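Side-chain contacts in ATP-citrate lyase beta-subunit (Chlorobium limicola, PDB 6HXJ), which probably catalyses, as the beta-subunit of ATP-citrate lyase, the ATP-dependent cleavage of citrate with coenzyme A to give acetyl-CoA and oxaloacetate: residues A[4-9]-A[92-97]; A[11-16]-A[204-209]; A[107-112]-A[138-143]; A[118-123]-A[170-175]; A[260-265]-A[305-310]. All blocks are in the same frame, centred on the assembly; numbering follows the deposited sequence.

Contact 1 of 5, residues A[4-9]-A[92-97]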
# COMPACT_ATOMS: atom_id res chain seq x y z
N ILE A 4 -10.85 59.18 -23.79
CA ILE A 4 -10.29 59.31 -22.46
C ILE A 4 -10.28 60.76 -22.04
O ILE A 4 -10.19 61.66 -22.89
CB ILE A 4 -8.89 58.67 -22.37
CG1 ILE A 4 -7.87 59.41 -23.25
CG2 ILE A 4 -8.98 57.18 -22.71
CD1 ILE A 4 -6.47 59.06 -23.01
N LEU A 5 -10.33 60.98 -20.73
CA LEU A 5 -10.35 62.31 -20.14
C LEU A 5 -9.10 63.14 -20.37
O LEU A 5 -8.02 62.61 -20.67
CB LEU A 5 -10.68 62.26 -18.65
CG LEU A 5 -12.14 61.91 -18.32
CD1 LEU A 5 -12.34 61.67 -16.86
CD2 LEU A 5 -13.11 62.98 -18.79
N GLU A 6 -9.27 64.46 -20.23
CA GLU A 6 -8.22 65.45 -20.41
C GLU A 6 -6.98 65.12 -19.61
O GLU A 6 -5.90 65.06 -20.19
CB GLU A 6 -8.70 66.84 -20.04
CG GLU A 6 -9.72 67.43 -20.99
CD GLU A 6 -10.20 68.80 -20.57
OE1 GLU A 6 -9.34 69.70 -20.37
OE2 GLU A 6 -11.43 69.00 -20.47
N GLY A 7 -7.13 64.87 -18.30
CA GLY A 7 -6.02 64.53 -17.42
C GLY A 7 -5.16 63.40 -17.95
O GLY A 7 -4.00 63.61 -18.30
N PRO A 8 -5.76 62.21 -18.07
CA PRO A 8 -5.05 61.04 -18.61
C PRO A 8 -4.30 61.31 -19.90
O PRO A 8 -3.13 60.95 -20.02
CB PRO A 8 -6.20 60.06 -18.88
CG PRO A 8 -7.20 60.39 -17.87
CD PRO A 8 -7.14 61.85 -17.67
N ALA A 9 -4.98 61.95 -20.86
CA ALA A 9 -4.39 62.30 -22.14
C ALA A 9 -3.11 63.09 -21.90
O ALA A 9 -2.05 62.71 -22.39
CB ALA A 9 -5.38 63.12 -22.94
N GLN A 92 -15.49 65.48 -10.35
CA GLN A 92 -14.08 65.75 -10.59
C GLN A 92 -13.92 67.04 -11.36
O GLN A 92 -14.71 67.34 -12.25
CB GLN A 92 -13.46 64.60 -11.37
CG GLN A 92 -12.04 64.24 -10.96
CD GLN A 92 -11.53 63.06 -11.74
OE1 GLN A 92 -12.05 62.71 -12.82
NE2 GLN A 92 -10.49 62.42 -11.23
N VAL A 93 -12.89 67.81 -11.02
CA VAL A 93 -12.59 69.11 -11.62
C VAL A 93 -11.09 69.21 -11.90
O VAL A 93 -10.28 68.78 -11.08
CB VAL A 93 -13.11 70.27 -10.71
CG1 VAL A 93 -12.45 71.61 -11.02
CG2 VAL A 93 -14.63 70.39 -10.79
N ILE A 94 -10.75 69.77 -13.06
CA ILE A 94 -9.39 69.99 -13.50
C ILE A 94 -9.08 71.49 -13.50
O ILE A 94 -9.95 72.31 -13.82
CB ILE A 94 -9.07 69.31 -14.86
CG1 ILE A 94 -7.64 69.62 -15.33
CG2 ILE A 94 -10.11 69.63 -15.95
CD1 ILE A 94 -6.82 68.41 -15.79
N ILE A 95 -7.86 71.84 -13.11
CA ILE A 95 -7.41 73.22 -13.07
C ILE A 95 -6.07 73.25 -13.76
O ILE A 95 -5.14 72.61 -13.28
CB ILE A 95 -7.32 73.70 -11.59
CG1 ILE A 95 -8.68 73.64 -10.85
CG2 ILE A 95 -6.72 75.10 -11.45
CD1 ILE A 95 -8.70 72.67 -9.75
N ALA A 96 -5.96 73.99 -14.87
CA ALA A 96 -4.70 74.13 -15.60
C ALA A 96 -4.39 75.62 -15.83
O ALA A 96 -5.31 76.42 -15.96
CB ALA A 96 -4.77 73.40 -16.94
N GLU A 97 -3.09 75.99 -15.91
CA GLU A 97 -2.65 77.38 -16.14
C GLU A 97 -2.97 77.89 -17.57
O GLU A 97 -2.69 77.19 -18.55
CB GLU A 97 -1.15 77.54 -15.83
CG GLU A 97 -0.23 76.59 -16.60
CD GLU A 97 1.26 76.62 -16.29
OE1 GLU A 97 1.67 77.32 -15.33
OE2 GLU A 97 2.02 75.92 -16.99
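The carboxamide of Gln92 and the carboxylate of Glu6 are the flat groups of this contact. Each is approached by one methyl group of the other segment. Gln92 OE1 comes to 4.2 Å from Leu5 CD1. Glu6 OE1 reaches Ile94 CG2 at 4.5 Å. Both approaches are van der Waals in kind, and no hydrogen bond joins the two segments. They belong to the ATP-grasp part of the chain, where the start of helix 6-15 rests on strand 93-96. That strand is the middle one of a small antiparallel sheet, between strands 23-25 and 50-51.

Leu5 holds the N-cap position of helix 6-15. Its CG lies opposite the carbonyl carbon and beside the backbone N (chi1 -72°), and the branch is directed to the strand. The Gln92 chain is extended beyond CG (chi2 178°), which carries the amide out to meet it. The two side chains cross obliquely. Within the helix turn, Ala9 N donates to Leu5 O at 3.1 Å.

Ile94 has the largest share of the buried surface. Its two methyl ends serve different neighbours: CG2 faces Glu6, while CD1 is turned to the helix backbone. Ile94 also touches Tyr23, Lys50 and His52. Glu6 packs on Lys50 as well. The contact is light and partly buried, with Leu5, Glu6 and Gln92 all partly exposed. At Gly7 there is no side chain between backbone and strand, and Ile94 CD1 lies 4.3 Å from Gly7 CA.

Contact 2 of 5, residues A[11-16]-A[204-209]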
# COMPACT_ATOMS: atom_id res chain seq x y z
N LYS A 11 -1.27 63.21 -19.23
CA LYS A 11 -0.27 62.35 -18.62
C LYS A 11 0.56 61.63 -19.68
O LYS A 11 1.79 61.58 -19.55
CB LYS A 11 -0.95 61.36 -17.66
CG LYS A 11 -0.04 60.25 -17.16
CD LYS A 11 -0.55 59.58 -15.90
CE LYS A 11 -0.16 58.12 -15.87
NZ LYS A 11 -0.03 57.62 -14.48
N LEU A 12 -0.10 61.11 -20.74
CA LEU A 12 0.57 60.40 -21.83
C LEU A 12 1.35 61.34 -22.68
O LEU A 12 2.39 60.97 -23.21
CB LEU A 12 -0.43 59.65 -22.68
CG LEU A 12 -1.37 58.76 -21.89
CD1 LEU A 12 -1.99 57.73 -22.78
CD2 LEU A 12 -0.64 58.08 -20.73
N PHE A 13 0.87 62.56 -22.82
CA PHE A 13 1.59 63.57 -23.56
C PHE A 13 2.88 63.79 -22.82
O PHE A 13 3.94 63.64 -23.41
CB PHE A 13 0.81 64.86 -23.60
CG PHE A 13 -0.29 64.85 -24.61
CD1 PHE A 13 -0.54 63.72 -25.38
CD2 PHE A 13 -1.09 65.96 -24.80
CE1 PHE A 13 -1.57 63.71 -26.32
CE2 PHE A 13 -2.10 65.96 -25.74
CZ PHE A 13 -2.34 64.84 -26.50
N ASN A 14 2.78 64.07 -21.52
CA ASN A 14 3.89 64.27 -20.61
C ASN A 14 4.90 63.16 -20.76
O ASN A 14 6.08 63.42 -20.97
CB ASN A 14 3.36 64.29 -19.20
CG ASN A 14 3.84 65.43 -18.41
OD1 ASN A 14 3.82 66.58 -18.83
ND2 ASN A 14 4.43 65.09 -17.28
N LYS A 15 4.43 61.91 -20.70
CA LYS A 15 5.25 60.72 -20.85
C LYS A 15 6.11 60.76 -22.13
O LYS A 15 7.30 60.45 -22.07
CB LYS A 15 4.33 59.49 -20.84
CG LYS A 15 5.01 58.20 -21.19
CD LYS A 15 4.20 57.03 -20.71
CE LYS A 15 4.49 55.83 -21.56
NZ LYS A 15 3.68 54.65 -21.14
N TRP A 16 5.53 61.16 -23.26
CA TRP A 16 6.26 61.20 -24.52
C TRP A 16 6.82 62.59 -24.82
O TRP A 16 7.13 62.90 -25.97
CB TRP A 16 5.39 60.63 -25.67
CG TRP A 16 5.09 59.18 -25.45
CD1 TRP A 16 4.04 58.66 -24.76
CD2 TRP A 16 5.97 58.09 -25.74
NE1 TRP A 16 4.17 57.29 -24.66
CE2 TRP A 16 5.36 56.92 -25.23
CE3 TRP A 16 7.22 57.98 -26.37
CZ2 TRP A 16 5.97 55.67 -25.32
CZ3 TRP A 16 7.82 56.74 -26.45
CH2 TRP A 16 7.20 55.61 -25.94
N LEU A 204 -3.10 72.90 -25.61
CA LEU A 204 -4.19 73.41 -24.79
C LEU A 204 -5.39 72.46 -24.68
O LEU A 204 -5.78 72.16 -23.55
CB LEU A 204 -4.60 74.82 -25.23
CG LEU A 204 -4.20 75.97 -24.31
CD1 LEU A 204 -2.72 75.93 -23.91
CD2 LEU A 204 -4.55 77.29 -24.93
N ASP A 205 -5.96 71.98 -25.83
CA ASP A 205 -7.11 71.06 -25.83
C ASP A 205 -6.70 69.72 -26.37
O ASP A 205 -6.44 69.58 -27.57
CB ASP A 205 -8.33 71.60 -26.61
CG ASP A 205 -8.99 72.84 -26.03
OD1 ASP A 205 -9.33 72.83 -24.82
OD2 ASP A 205 -9.25 73.80 -26.80
N ALA A 206 -6.67 68.71 -25.49
CA ALA A 206 -6.24 67.36 -25.84
C ALA A 206 -7.39 66.37 -25.93
O ALA A 206 -7.95 65.95 -24.89
CB ALA A 206 -5.21 66.88 -24.83
N VAL A 207 -7.73 65.96 -27.17
CA VAL A 207 -8.78 64.97 -27.47
C VAL A 207 -8.11 63.62 -27.85
O VAL A 207 -7.67 63.46 -28.98
CB VAL A 207 -9.78 65.45 -28.56
CG1 VAL A 207 -10.96 64.50 -28.68
CG2 VAL A 207 -10.27 66.87 -28.28
N MET A 208 -8.05 62.66 -26.93
CA MET A 208 -7.38 61.39 -27.21
C MET A 208 -8.29 60.18 -27.14
O MET A 208 -8.94 59.94 -26.13
CB MET A 208 -6.20 61.20 -26.26
CG MET A 208 -5.25 60.16 -26.67
SD MET A 208 -3.87 60.30 -25.55
CE MET A 208 -2.72 59.06 -26.27
N ASN A 209 -8.26 59.35 -28.19
CA ASN A 209 -8.96 58.06 -28.23
C ASN A 209 -7.94 56.94 -28.25
O ASN A 209 -7.07 56.94 -29.13
CB ASN A 209 -9.90 57.95 -29.42
CG ASN A 209 -10.94 59.02 -29.45
OD1 ASN A 209 -11.96 58.94 -28.76
ND2 ASN A 209 -10.67 60.08 -30.19
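Leu12 and Phe13 of helix 6-15 pack on Ala206 and Met208 of strand 200-210. This is a helix laid across a face of the antiparallel sheet of the ATP-grasp region. The axes of the short segments run at 91° to each other, with a closest approach of 10.9 Å.

The tight part is wholly apolar and buried. Phe13 CE2 meets Ala206 CB at 3.4 Å. Across the ring, Phe13 CE1 is 4.2 Å from Met208 SD. This is an oblique Met-aromatic contact, with SD 5.2 Å from the ring centroid and 53° off the ring normal. The Phe13 and Met208 side chains run alongside each other, pointing opposite ways. Phe13 also packs on Val20, Ile187 and Ile189.

The outer side of the helix is different. Lys15 and Asn14 are exposed there and make no contact with the strand. Lys15 NZ instead forms salt bridges with Asp220 and Glu182, and Lys11 NZ forms one with Asp222.

Met208 is extended throughout, with CG opposite the backbone N (chi1 -165°). This reach takes its end past the ring to the neighbouring leucine, where Met208 CE touches Leu12 CD1 at 3.8 Å.

Contact 3 of 5, residues A[107-112]-A[138-143]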
# COMPACT_ATOMS: atom_id res chain seq x y z
N VAL A 107 -3.00 70.21 -34.72
CA VAL A 107 -2.29 68.94 -34.89
C VAL A 107 -3.27 67.83 -34.56
O VAL A 107 -3.96 67.90 -33.55
CB VAL A 107 -1.00 68.73 -34.05
CG1 VAL A 107 -0.45 67.33 -34.24
CG2 VAL A 107 0.07 69.78 -34.33
N SER A 108 -3.33 66.81 -35.39
CA SER A 108 -4.12 65.62 -35.15
C SER A 108 -3.52 64.48 -35.91
O SER A 108 -3.05 64.65 -37.04
CB SER A 108 -5.58 65.81 -35.56
OG SER A 108 -5.75 65.83 -36.96
N ILE A 109 -3.52 63.32 -35.27
CA ILE A 109 -3.07 62.05 -35.84
C ILE A 109 -4.24 61.04 -35.70
O ILE A 109 -4.68 60.77 -34.59
CB ILE A 109 -1.69 61.59 -35.27
CG1 ILE A 109 -1.26 60.26 -35.85
CG2 ILE A 109 -1.62 61.58 -33.74
CD1 ILE A 109 0.22 60.17 -36.15
N ILE A 110 -4.82 60.67 -36.84
CA ILE A 110 -6.01 59.82 -36.91
C ILE A 110 -5.65 58.54 -37.62
O ILE A 110 -5.17 58.59 -38.76
CB ILE A 110 -7.22 60.57 -37.55
CG1 ILE A 110 -6.86 61.11 -38.97
CG2 ILE A 110 -7.67 61.70 -36.62
CD1 ILE A 110 -7.69 62.25 -39.62
N GLY A 111 -5.81 57.41 -36.92
CA GLY A 111 -5.46 56.10 -37.46
C GLY A 111 -6.35 55.66 -38.60
O GLY A 111 -7.49 56.10 -38.70
N ASN A 112 -5.81 54.81 -39.47
CA ASN A 112 -6.50 54.25 -40.64
C ASN A 112 -5.95 52.84 -40.95
O ASN A 112 -4.96 52.44 -40.33
CB ASN A 112 -6.38 55.18 -41.87
CG ASN A 112 -4.97 55.57 -42.23
OD1 ASN A 112 -4.09 54.73 -42.43
ND2 ASN A 112 -4.73 56.87 -42.30
N ILE A 138 -0.16 64.28 -44.11
CA ILE A 138 0.72 63.21 -44.60
C ILE A 138 0.24 61.88 -44.05
O ILE A 138 -0.29 61.83 -42.95
CB ILE A 138 2.25 63.39 -44.43
CG1 ILE A 138 2.68 63.41 -42.96
CG2 ILE A 138 2.76 64.57 -45.20
CD1 ILE A 138 3.62 62.29 -42.61
N GLN A 139 0.43 60.80 -44.80
CA GLN A 139 0.05 59.46 -44.38
C GLN A 139 1.28 58.73 -43.84
O GLN A 139 2.27 58.57 -44.56
CB GLN A 139 -0.61 58.71 -45.53
CG GLN A 139 -0.71 57.19 -45.35
CD GLN A 139 -1.72 56.78 -44.34
OE1 GLN A 139 -2.71 57.46 -44.12
NE2 GLN A 139 -1.49 55.66 -43.71
N ILE A 140 1.22 58.35 -42.56
CA ILE A 140 2.28 57.60 -41.90
C ILE A 140 1.96 56.14 -42.07
O ILE A 140 1.00 55.65 -41.48
CB ILE A 140 2.46 58.01 -40.41
CG1 ILE A 140 2.90 59.48 -40.31
CG2 ILE A 140 3.47 57.10 -39.70
CD1 ILE A 140 2.22 60.18 -39.32
N GLU A 141 2.73 55.44 -42.91
CA GLU A 141 2.56 54.01 -43.11
C GLU A 141 2.97 53.28 -41.85
O GLU A 141 3.89 53.74 -41.16
CB GLU A 141 3.34 53.51 -44.32
CG GLU A 141 2.60 53.75 -45.63
CD GLU A 141 1.22 53.13 -45.74
OE1 GLU A 141 1.12 51.88 -45.65
OE2 GLU A 141 0.24 53.89 -45.91
N LEU A 142 2.21 52.24 -41.49
CA LEU A 142 2.39 51.45 -40.28
C LEU A 142 3.83 50.95 -40.13
O LEU A 142 4.38 50.32 -41.05
CB LEU A 142 1.38 50.29 -40.29
CG LEU A 142 1.23 49.48 -39.02
CD1 LEU A 142 0.45 50.21 -37.96
CD2 LEU A 142 0.54 48.21 -39.33
N ASP A 143 4.47 51.34 -38.99
CA ASP A 143 5.86 51.05 -38.60
C ASP A 143 6.92 51.67 -39.53
O ASP A 143 8.10 51.31 -39.44
CB ASP A 143 6.09 49.51 -38.42
CG ASP A 143 5.18 48.83 -37.41
OD1 ASP A 143 4.97 49.40 -36.31
OD2 ASP A 143 4.71 47.70 -37.70
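Two torsions bring the amides of Asn112 and Gln139 together. Asn112 CG sits between the backbone N and the carbonyl carbon (chi1 53°), and the Gln139 chain bends at chi2 (72°). The side chains reach toward each other and pair through two hydrogen bonds. Asn112 ND2 donates to Gln139 OE1 at 2.8 Å, and Gln139 NE2 donates to Asn112 OD1 at 3.0 Å. Both bonds are bent, the one from Asn112 ND2 more so. Each donor lies in the carbonyl plane of its acceptor, on a lone pair. The pair is still not flat, since the amide planes are 36° apart. Asn112 OD1 also accepts from Asp114 N. Gln139 NE2 makes a weak bond to Glu141 OE2. Replacing Asn112 by an alanine is likely to leave Gln139 OE1 without this donor and its amide less fixed in rotation, the weak bond to Glu141 remaining.

On the buried side, Ile109 CD1 meets Ile140 CD1 at 3.7 Å, the side chains set nearly perpendicular.

A basic side chain from a different protein's chain hydrogen-bonds to Asn112 O. Strand 115-121 runs between strands 104-112 and 136-141 in the antiparallel sheet of the ATP-grasp region, and helix 163-181 packs on Ile109.

Contact 4 of 5, residues A[118-123]-A[170-175]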
# COMPACT_ATOMS: atom_id res chain seq x y z
N LEU A 118 -1.32 62.34 -40.32
CA LEU A 118 -1.01 63.49 -39.51
C LEU A 118 -1.48 64.73 -40.24
O LEU A 118 -1.02 64.98 -41.35
CB LEU A 118 0.49 63.54 -39.22
CG LEU A 118 1.02 64.69 -38.36
CD1 LEU A 118 0.49 64.67 -36.93
CD2 LEU A 118 2.51 64.68 -38.35
N LEU A 119 -2.43 65.44 -39.66
CA LEU A 119 -2.98 66.67 -40.24
C LEU A 119 -2.38 67.82 -39.45
O LEU A 119 -2.35 67.79 -38.22
CB LEU A 119 -4.52 66.68 -40.19
CG LEU A 119 -5.26 65.97 -41.34
CD1 LEU A 119 -5.13 64.49 -41.25
CD2 LEU A 119 -6.72 66.31 -41.35
N ILE A 120 -1.83 68.81 -40.17
CA ILE A 120 -1.22 69.98 -39.55
C ILE A 120 -1.78 71.29 -40.13
O ILE A 120 -1.99 71.41 -41.33
CB ILE A 120 0.34 69.90 -39.61
CG1 ILE A 120 0.99 70.90 -38.63
CG2 ILE A 120 0.92 70.02 -41.04
CD1 ILE A 120 2.40 70.65 -38.40
N SER A 121 -2.00 72.27 -39.27
CA SER A 121 -2.46 73.59 -39.72
C SER A 121 -1.82 74.70 -38.91
O SER A 121 -1.57 74.54 -37.72
CB SER A 121 -3.98 73.71 -39.65
OG SER A 121 -4.41 74.82 -40.41
N LYS A 122 -1.56 75.82 -39.56
CA LYS A 122 -1.01 77.01 -38.91
C LYS A 122 -2.15 77.83 -38.30
O LYS A 122 -1.92 78.63 -37.40
CB LYS A 122 -0.22 77.85 -39.93
CG LYS A 122 1.04 78.48 -39.37
CD LYS A 122 1.83 79.22 -40.44
CE LYS A 122 2.91 80.09 -39.84
NZ LYS A 122 3.39 81.11 -40.80
N HIS A 123 -3.38 77.61 -38.81
CA HIS A 123 -4.62 78.25 -38.38
C HIS A 123 -5.32 77.42 -37.33
O HIS A 123 -6.31 76.75 -37.62
CB HIS A 123 -5.56 78.50 -39.57
CG HIS A 123 -5.03 79.50 -40.53
ND1 HIS A 123 -4.89 80.83 -40.19
CD2 HIS A 123 -4.61 79.32 -41.81
CE1 HIS A 123 -4.40 81.42 -41.27
NE2 HIS A 123 -4.21 80.56 -42.26
N LYS A 170 9.61 68.40 -34.48
CA LYS A 170 10.02 67.63 -33.30
C LYS A 170 8.80 67.21 -32.48
O LYS A 170 8.70 66.04 -32.11
CB LYS A 170 11.03 68.40 -32.44
CG LYS A 170 12.47 68.11 -32.82
CD LYS A 170 13.44 68.67 -31.80
CE LYS A 170 14.86 68.72 -32.32
NZ LYS A 170 15.81 69.26 -31.30
N ILE A 171 7.85 68.15 -32.23
CA ILE A 171 6.61 67.89 -31.49
C ILE A 171 5.86 66.78 -32.17
O ILE A 171 5.47 65.83 -31.51
CB ILE A 171 5.72 69.16 -31.36
CG1 ILE A 171 6.33 70.19 -30.39
CG2 ILE A 171 4.26 68.81 -30.96
CD1 ILE A 171 6.11 71.59 -30.81
N CYS A 172 5.69 66.89 -33.50
CA CYS A 172 4.99 65.89 -34.28
C CYS A 172 5.53 64.52 -34.08
O CYS A 172 4.76 63.62 -33.85
CB CYS A 172 4.95 66.27 -35.74
SG CYS A 172 3.70 67.51 -36.10
N SER A 173 6.84 64.36 -34.12
CA SER A 173 7.46 63.06 -33.90
C SER A 173 7.06 62.47 -32.56
O SER A 173 6.69 61.29 -32.49
CB SER A 173 8.97 63.15 -34.08
OG SER A 173 9.71 63.73 -33.02
N ARG A 174 7.09 63.29 -31.52
CA ARG A 174 6.72 62.87 -30.18
C ARG A 174 5.26 62.42 -30.20
O ARG A 174 4.96 61.36 -29.69
CB ARG A 174 6.91 64.02 -29.19
CG ARG A 174 8.24 64.77 -29.30
CD ARG A 174 9.26 64.40 -28.25
NE ARG A 174 10.45 65.27 -28.35
CZ ARG A 174 10.78 66.23 -27.49
NH1 ARG A 174 10.04 66.46 -26.42
NH2 ARG A 174 11.87 66.96 -27.69
N LEU A 175 4.40 63.20 -30.86
CA LEU A 175 3.00 62.84 -31.02
C LEU A 175 2.92 61.51 -31.72
O LEU A 175 2.18 60.64 -31.29
CB LEU A 175 2.31 63.89 -31.85
CG LEU A 175 0.77 63.84 -31.86
CD1 LEU A 175 0.20 64.25 -30.50
CD2 LEU A 175 0.21 64.75 -32.94
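Leu118 and Cys172 have the nearest CA atoms of the two segments, 8.3 Å apart, where strand 118-121 and helix 170-175 run at 150° with a closest axis approach of 11.0 Å. The helix thus lies along the strand, roughly antiparallel to it, on one face of the sheet.

Leu118 does most of the work on the strand. Its CG is opposite the backbone N (chi1 -180°), which directs both methyls to the helix. The branches then divide. CD2 touches Cys172 SG at 3.8 Å, and CD1 touches Leu175 CD2 at 4.0 Å. The two leucine side chains approach at a slant. Two residues further along the same face, Ile120 CD1 reaches the same sulfur at 4.1 Å. Cys172 SG is therefore in contact with a methyl from each of two strand residues. Its sulfur stands beside the backbone N of Cys172 and opposite the carbonyl carbon (chi1 -78°), turned to the sheet.

All four of these side chains are buried, and no hydrogen bond crosses the contact. Ser173 points away from the strand, and its OG donates to Lys170 O at 2.7 Å. The same oxygen accepts from Arg174 N. Arg174 is exposed, with NH1 bonded to Gly17 O.

This is helix-on-sheet packing within the ATP-grasp region. Leu175 also packs on Ile109 of strand 104-112, the neighbour of strand 115-121. Helix 148-158 packs beside it: its Leu151 touches Leu118 and Ser173, and its Leu154 touches Ile120. Strand 136-141 pairs with strand 115-121 on its other edge.

Contact 5 of 5, residues A[260-265]-A[305-310]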
# COMPACT_ATOMS: atom_id res chain seq x y z
N GLU A 260 -42.11 51.97 -25.36
CA GLU A 260 -43.10 50.93 -25.06
C GLU A 260 -42.58 49.52 -25.39
O GLU A 260 -43.11 48.55 -24.84
CB GLU A 260 -44.43 51.20 -25.81
CG GLU A 260 -44.84 52.67 -25.95
CD GLU A 260 -45.00 53.47 -24.67
OE1 GLU A 260 -44.21 54.43 -24.47
OE2 GLU A 260 -45.90 53.15 -23.86
N ILE A 261 -41.59 49.40 -26.29
CA ILE A 261 -41.10 48.07 -26.68
C ILE A 261 -39.70 47.76 -26.10
O ILE A 261 -38.70 48.37 -26.49
CB ILE A 261 -41.18 47.86 -28.23
CG1 ILE A 261 -42.58 48.15 -28.78
CG2 ILE A 261 -40.77 46.44 -28.61
CD1 ILE A 261 -42.66 49.37 -29.64
N ALA A 262 -39.64 46.75 -25.23
CA ALA A 262 -38.40 46.30 -24.59
C ALA A 262 -37.70 45.13 -25.30
O ALA A 262 -38.30 44.08 -25.52
CB ALA A 262 -38.66 45.97 -23.12
N LEU A 263 -36.44 45.33 -25.64
CA LEU A 263 -35.67 44.31 -26.32
C LEU A 263 -34.82 43.48 -25.36
O LEU A 263 -34.14 44.04 -24.51
CB LEU A 263 -34.75 44.93 -27.41
CG LEU A 263 -35.35 45.95 -28.38
CD1 LEU A 263 -34.25 46.66 -29.15
CD2 LEU A 263 -36.38 45.30 -29.30
N LEU A 264 -34.85 42.14 -25.53
CA LEU A 264 -34.05 41.15 -24.82
C LEU A 264 -33.53 40.21 -25.93
O LEU A 264 -33.92 39.04 -26.05
CB LEU A 264 -34.89 40.41 -23.74
CG LEU A 264 -34.24 39.23 -22.95
CD1 LEU A 264 -32.90 39.60 -22.34
CD2 LEU A 264 -35.18 38.68 -21.91
N THR A 265 -32.68 40.76 -26.77
CA THR A 265 -32.21 40.06 -27.96
C THR A 265 -30.75 39.54 -27.86
O THR A 265 -29.88 40.11 -27.18
CB THR A 265 -32.44 40.96 -29.19
OG1 THR A 265 -31.80 42.21 -28.93
CG2 THR A 265 -33.94 41.21 -29.44
N GLU A 305 -34.27 40.26 -15.70
CA GLU A 305 -34.82 40.93 -14.53
C GLU A 305 -34.82 42.46 -14.68
O GLU A 305 -35.87 43.08 -14.50
CB GLU A 305 -34.12 40.46 -13.25
CG GLU A 305 -34.69 39.12 -12.82
CD GLU A 305 -34.07 38.44 -11.61
OE1 GLU A 305 -33.63 39.16 -10.68
OE2 GLU A 305 -34.07 37.19 -11.57
N THR A 306 -33.68 43.03 -15.12
CA THR A 306 -33.49 44.46 -15.38
C THR A 306 -34.52 44.99 -16.41
O THR A 306 -35.12 46.05 -16.19
CB THR A 306 -32.04 44.69 -15.88
OG1 THR A 306 -31.10 44.07 -15.01
CG2 THR A 306 -31.68 46.16 -16.05
N ILE A 307 -34.71 44.23 -17.52
CA ILE A 307 -35.62 44.58 -18.63
C ILE A 307 -37.08 44.61 -18.16
O ILE A 307 -37.84 45.50 -18.55
CB ILE A 307 -35.35 43.66 -19.85
CG1 ILE A 307 -33.99 44.05 -20.45
CG2 ILE A 307 -36.45 43.79 -20.94
CD1 ILE A 307 -33.30 42.98 -21.12
N CYS A 308 -37.45 43.68 -17.28
CA CYS A 308 -38.80 43.57 -16.71
C CYS A 308 -39.09 44.72 -15.74
O CYS A 308 -40.24 45.17 -15.66
CB CYS A 308 -38.98 42.21 -16.05
SG CYS A 308 -38.69 40.78 -17.14
N ARG A 309 -38.06 45.20 -15.00
CA ARG A 309 -38.16 46.30 -14.05
C ARG A 309 -38.46 47.66 -14.75
O ARG A 309 -38.95 48.57 -14.10
CB ARG A 309 -36.88 46.39 -13.18
CG ARG A 309 -36.75 45.32 -12.10
CD ARG A 309 -35.34 45.30 -11.49
NE ARG A 309 -34.97 43.99 -10.93
CZ ARG A 309 -33.72 43.58 -10.71
NH1 ARG A 309 -32.69 44.38 -10.98
NH2 ARG A 309 -33.49 42.37 -10.22
N LEU A 310 -38.21 47.77 -16.08
CA LEU A 310 -38.42 48.98 -16.91
C LEU A 310 -39.86 49.56 -16.89
O LEU A 310 -40.83 48.80 -16.95
CB LEU A 310 -37.96 48.74 -18.37
CG LEU A 310 -36.46 48.64 -18.61
CD1 LEU A 310 -36.17 48.04 -19.97
CD2 LEU A 310 -35.78 49.98 -18.53
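Ala262 is the first residue of strand 261-266 to touch the helix. Its CB meets Ile307 CG2 at 3.8 Å. The setting is a beta-alpha-beta crossover in the citrate-binding part of the chain. Helix 297-309 links strand 287-292 to strand 315-318, and strand 261-266 lies between those two in the sheet. This strand-helix layering is consistent with the CoA-ligase domains of the succinyl-CoA synthetase relatives.

Leu263 comes next, and its CB points away from the helix. It takes part through its backbone: Leu263 O is 3.6 Å from Ile307 CD1. The same oxygen is hydrogen-bonded by Asn287 ND2.

Leu264 turns back to the helix, with CG opposite the backbone N (chi1 175°). It meets Ile307 at a slant and also packs on Ile335 of helix 328-344. The Leu264 side chain lies about 11 Å from a bound citrate.

On the helix, Ile307 makes all the close contacts. With CG1 beside the backbone N (chi1 -70°), CG2 is left facing Ala262 and CD1 reaches on to Leu264. Cutting Ile307 back to an alanine removes CG2 and CD1, and is likely to leave Ala262 CB and Leu264 CD1 without their helix partner and open a gap between strand and helix. Away from the strand, Arg309 NH2 makes a salt bridge with Glu305 OE1 at 3.2 Å. On the inner face, Ile307 CD1 rests on Leu264 CD1 at 3.6 Å.

Overall arrangement
Contacts 1 to 4 lie in the ATP-grasp part of the chain, and contact 5 in the citrate-binding part. Contacts 1 and 2 share helix 6-15 and have centres 10 Å apart. They join through a probable hydrogen bond from Ile4 N to Met208 O. Contacts 2, 3 and 4 reach the same six-stranded antiparallel sheet. Contacts 3 and 4 are nested in the loop closed by contact 2. They also cross along the chain, with centres 11 Å apart. Contact 5 comes last. Its centre is 37 to 48 Å from those of the others, in a separate mixed sheet. The chain thus has two separate cores, one in each part.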